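Local coordinates for protein glycogen synthase (Cyanobacterium sp. CLg1, PDB 6GNF) that belongs to the starch and bacterial glycogen synthase family of two-domain GT-B glycosyltransferases and binds ADP and a glycan, at residues D366-A371 with L428-F433; V451-G456 with N471-P476. One frame throughout, in Å; residues are numbered along the deposited sequence.

Contact 1 of 2, residues D366-A371 with L428-F433; sequences DVIIAA and LMPSRF
Arg432 and Asp366 form a two-nitrogen, end-on salt bridge that is noticeably twisted: the carboxylate and guanidinium planes stand 47° apart, although NH1 and NH2 each find an oxygen. The straighter bond runs from Arg432 NH1 to the syn lone pair of Asp366 OD1 at 3.0 Å, close to the guanidinium plane. Arg432 NH2 reaches Asp366 OD2 at 3.2 Å, also on the syn side, but tilted from both planes. Asp366 manages this because its CG stands between the backbone N and the carbonyl carbon (chi1 64°), which swings the carboxylate across the arginine. Arg432 NH1 also bonds to Asn361 O and NE to Pro474 O, both main-chain carbonyls, and these bonds fix the rotation of the guanidinium. The next residue adds an apolar touch, Val367 CG2 lying obliquely 3.6 Å from Arg432 NH2.

The setting is the Rossmann-like C-terminal half of a GT-B glycosyltransferase, in which helix 365-370 follows strand 352-356 and packs near the end of the neighbouring parallel strand 426-429. There Pro430 centres an inverse gamma turn and its ring points toward the helix; its side chain is about 11 Å from bound ADP. Ile368 crosses that ring at about a right angle, its CG1 3.9 Å from Pro430 CG. Beyond it the extended isoleucine branch (chi2 173°) meets Leu428 tip to tip, Ile368 CD1 lying 4.0 Å from Leu428 CD2. Phe355 of strand 352-356 touches both Ile368 and Pro430.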
# COMPACT_ATOMS: atom_id res chain seq x y z
N ASP A 366 -3.47 -17.25 5.89
CA ASP A 366 -3.38 -18.72 5.89
C ASP A 366 -2.87 -19.28 7.22
O ASP A 366 -3.26 -20.38 7.62
CB ASP A 366 -2.55 -19.23 4.69
CG ASP A 366 -1.08 -18.79 4.74
OD1 ASP A 366 -0.78 -17.63 5.12
OD2 ASP A 366 -0.22 -19.62 4.37
N VAL A 367 -2.01 -18.52 7.89
CA VAL A 367 -1.48 -18.89 9.21
C VAL A 367 -2.60 -18.88 10.26
O VAL A 367 -2.69 -19.79 11.10
CB VAL A 367 -0.35 -17.93 9.66
CG1 VAL A 367 0.09 -18.22 11.08
CG2 VAL A 367 0.82 -18.00 8.69
N ILE A 368 -3.45 -17.85 10.21
CA ILE A 368 -4.53 -17.72 11.19
C ILE A 368 -5.50 -18.89 11.07
O ILE A 368 -5.85 -19.52 12.06
CB ILE A 368 -5.30 -16.39 11.05
CG1 ILE A 368 -4.36 -15.19 11.23
CG2 ILE A 368 -6.42 -16.30 12.09
CD1 ILE A 368 -5.01 -13.85 10.93
N ILE A 369 -5.89 -19.19 9.83
CA ILE A 369 -6.81 -20.29 9.57
C ILE A 369 -6.22 -21.63 10.01
O ILE A 369 -6.90 -22.43 10.65
CB ILE A 369 -7.21 -20.34 8.08
CG1 ILE A 369 -8.11 -19.14 7.75
CG2 ILE A 369 -7.94 -21.64 7.75
CD1 ILE A 369 -8.24 -18.86 6.27
N ALA A 370 -4.94 -21.85 9.69
CA ALA A 370 -4.26 -23.09 10.07
C ALA A 370 -4.05 -23.21 11.58
O ALA A 370 -3.90 -24.31 12.11
CB ALA A 370 -2.93 -23.21 9.35
N ALA A 371 -4.06 -22.07 12.28
CA ALA A 371 -3.81 -22.05 13.73
C ALA A 371 -5.01 -22.45 14.58
O ALA A 371 -4.87 -22.64 15.78
CB ALA A 371 -3.33 -20.66 14.14
N LEU A 428 -4.40 -8.12 14.95
CA LEU A 428 -3.51 -9.23 14.66
C LEU A 428 -2.99 -9.17 13.23
O LEU A 428 -3.77 -9.25 12.28
CB LEU A 428 -4.28 -10.54 14.88
CG LEU A 428 -3.53 -11.86 14.86
CD1 LEU A 428 -2.61 -11.98 16.06
CD2 LEU A 428 -4.53 -13.01 14.84
N MET A 429 -1.67 -9.00 13.08
CA MET A 429 -1.03 -8.88 11.77
C MET A 429 0.18 -9.82 11.64
O MET A 429 1.32 -9.39 11.80
CB MET A 429 -0.57 -7.45 11.53
CG MET A 429 -1.68 -6.42 11.64
SD MET A 429 -1.08 -4.75 11.33
CE MET A 429 -0.71 -4.85 9.59
N PRO A 430 -0.06 -11.09 11.27
CA PRO A 430 1.01 -12.06 11.09
C PRO A 430 1.66 -11.96 9.71
O PRO A 430 1.73 -12.95 8.97
CB PRO A 430 0.29 -13.39 11.26
CG PRO A 430 -1.07 -13.12 10.70
CD PRO A 430 -1.38 -11.70 11.05
N SER A 431 2.14 -10.76 9.36
CA SER A 431 2.70 -10.52 8.04
C SER A 431 4.05 -11.21 7.88
O SER A 431 4.85 -11.26 8.81
CB SER A 431 2.86 -9.01 7.80
OG SER A 431 1.61 -8.35 7.90
N ARG A 432 4.30 -11.73 6.68
CA ARG A 432 5.60 -12.30 6.33
C ARG A 432 6.59 -11.22 5.91
O ARG A 432 7.79 -11.38 6.07
CB ARG A 432 5.44 -13.34 5.22
CG ARG A 432 4.67 -14.57 5.66
CD ARG A 432 4.67 -15.65 4.59
NE ARG A 432 4.12 -16.91 5.09
CZ ARG A 432 2.83 -17.29 5.04
NH1 ARG A 432 1.91 -16.51 4.50
NH2 ARG A 432 2.47 -18.46 5.54
N PHE A 433 6.08 -10.15 5.32
CA PHE A 433 6.85 -8.91 5.14
C PHE A 433 5.85 -7.76 5.12
O PHE A 433 4.69 -7.94 4.74
CB PHE A 433 7.68 -8.96 3.85
CG PHE A 433 6.87 -9.25 2.62
CD1 PHE A 433 6.57 -10.55 2.26
CD2 PHE A 433 6.40 -8.21 1.82
CE1 PHE A 433 5.82 -10.82 1.12
CE2 PHE A 433 5.65 -8.47 0.68
CZ PHE A 433 5.36 -9.78 0.34

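Contact 2 of 2, residues V451-G456 with N471-P476; sequences VVAPVG and NKIPMP
Pro454 sets the CG-CD edge of its ring on the face of the peptide group joining Asn471 to Lys472. Its CD sits 3.5 Å from Asn471 O, while Pro454 CG stands above Lys472 N at 3.8 Å, so the contact is mostly a proline edge resting on backbone. Beside it, Ala453 CB approaches the CG1 branch of Ile473 at 4.2 Å, an apolar touch on the more buried flank. The lysine follows the opposing chain at a looser distance: its side chain is extended as far as CE, then bends at the last torsion (chi4 65°) to bring Lys472 NZ within 4.5 Å of Val455 CG1.

What presents the ring is an inverse gamma turn centred on Pro454, closed by a weak bond from Val455 N to Ala453 O at 2.9 Å. The turn follows directly on strand 449-452 in the parallel sheet of the Rossmann-like domain, at the end that faces the ligands, and the side chain of Val455 is about 9 Å from the bound AC1. Farther out, backbone bonds of Val452 to Phe468 and Met470 hold the two chains side by side just before they reach the contact. Asn471 leans on Ala494 and Val497 of helix 485-503, and Ile473 packs on Arg432. Just after the turn, Gly456 N bonds to Glu278 OE2 and Gly456 O accepts from Asn274 ND2, both on helix 273-281.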
# COMPACT_ATOMS: atom_id res chain seq x y z
N VAL A 451 -0.74 -6.74 17.77
CA VAL A 451 0.08 -7.92 17.96
C VAL A 451 0.55 -8.31 16.56
O VAL A 451 -0.22 -8.82 15.76
CB VAL A 451 -0.71 -9.07 18.62
CG1 VAL A 451 0.18 -10.28 18.87
CG2 VAL A 451 -1.35 -8.61 19.91
N VAL A 452 1.83 -8.05 16.29
CA VAL A 452 2.33 -7.99 14.92
C VAL A 452 3.59 -8.82 14.70
O VAL A 452 4.32 -9.13 15.64
CB VAL A 452 2.61 -6.53 14.52
CG1 VAL A 452 1.34 -5.69 14.67
CG2 VAL A 452 3.73 -5.92 15.36
N ALA A 453 3.82 -9.19 13.45
CA ALA A 453 5.06 -9.85 13.07
C ALA A 453 6.23 -8.87 13.16
O ALA A 453 6.07 -7.68 12.87
CB ALA A 453 4.95 -10.40 11.66
N PRO A 454 7.42 -9.37 13.53
CA PRO A 454 8.59 -8.52 13.66
C PRO A 454 9.28 -8.27 12.32
O PRO A 454 10.41 -8.69 12.11
CB PRO A 454 9.49 -9.35 14.59
CG PRO A 454 9.19 -10.76 14.19
CD PRO A 454 7.73 -10.78 13.83
N VAL A 455 8.60 -7.57 11.41
CA VAL A 455 9.16 -7.29 10.08
C VAL A 455 8.81 -5.88 9.64
O VAL A 455 7.76 -5.34 10.00
CB VAL A 455 8.66 -8.31 9.03
CG1 VAL A 455 9.17 -9.71 9.36
CG2 VAL A 455 7.14 -8.31 8.93
N GLY A 456 9.71 -5.28 8.86
CA GLY A 456 9.48 -3.98 8.24
C GLY A 456 9.02 -2.92 9.22
O GLY A 456 9.52 -2.85 10.34
N ASN A 471 6.99 -14.09 16.94
CA ASN A 471 8.20 -14.57 16.29
C ASN A 471 7.99 -14.44 14.78
O ASN A 471 6.87 -14.18 14.32
CB ASN A 471 8.51 -16.01 16.68
CG ASN A 471 8.97 -16.14 18.12
OD1 ASN A 471 9.44 -15.18 18.73
ND2 ASN A 471 8.87 -17.35 18.66
N LYS A 472 9.06 -14.59 14.02
CA LYS A 472 9.03 -14.42 12.57
C LYS A 472 8.12 -15.44 11.89
O LYS A 472 8.17 -16.62 12.21
CB LYS A 472 10.45 -14.55 12.02
CG LYS A 472 10.59 -14.26 10.54
CD LYS A 472 11.99 -14.61 10.05
CE LYS A 472 12.12 -14.41 8.56
NZ LYS A 472 11.99 -12.97 8.18
N ILE A 473 7.31 -14.98 10.95
CA ILE A 473 6.46 -15.87 10.15
C ILE A 473 7.26 -16.24 8.91
O ILE A 473 7.52 -15.39 8.08
CB ILE A 473 5.14 -15.19 9.73
CG1 ILE A 473 4.45 -14.52 10.93
CG2 ILE A 473 4.21 -16.19 9.06
CD1 ILE A 473 4.06 -15.45 12.05
N PRO A 474 7.66 -17.52 8.79
CA PRO A 474 8.62 -17.85 7.73
C PRO A 474 8.03 -17.77 6.33
O PRO A 474 6.86 -18.09 6.13
CB PRO A 474 9.04 -19.28 8.07
CG PRO A 474 7.92 -19.84 8.88
CD PRO A 474 7.24 -18.70 9.57
N MET A 475 8.85 -17.32 5.38
CA MET A 475 8.45 -17.20 3.98
C MET A 475 8.51 -18.57 3.31
O MET A 475 9.22 -19.45 3.77
CB MET A 475 9.40 -16.25 3.25
CG MET A 475 9.15 -14.78 3.51
SD MET A 475 7.78 -14.13 2.52
CE MET A 475 8.54 -13.96 0.90
N PRO A 476 7.80 -18.72 2.17
CA PRO A 476 7.98 -19.92 1.35
C PRO A 476 9.43 -20.04 0.88
O PRO A 476 10.08 -19.02 0.68
CB PRO A 476 7.04 -19.69 0.15
CG PRO A 476 6.15 -18.56 0.54
CD PRO A 476 6.92 -17.74 1.52

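From the N terminus, the chain enters the C-terminal parallel sheet at strand 352-356 and turns into helix 365-370; contact 1 closes a loop of 56 residues when strand 426-429 returns beside the first strand. Contact 2 opens only afterwards, at strand 449-452, and closes a loop of 14 residues, so the two stand in series, neither nested nor crossed. Space joins them nonetheless: their centres are 9 Å apart, and strands 426-429 and 449-452 are neighbours, linked through Met429, Val451 and Ala453. Arg432 CB also packs on Met475 SD, tying the loop after strand 468-469 back to contact 1.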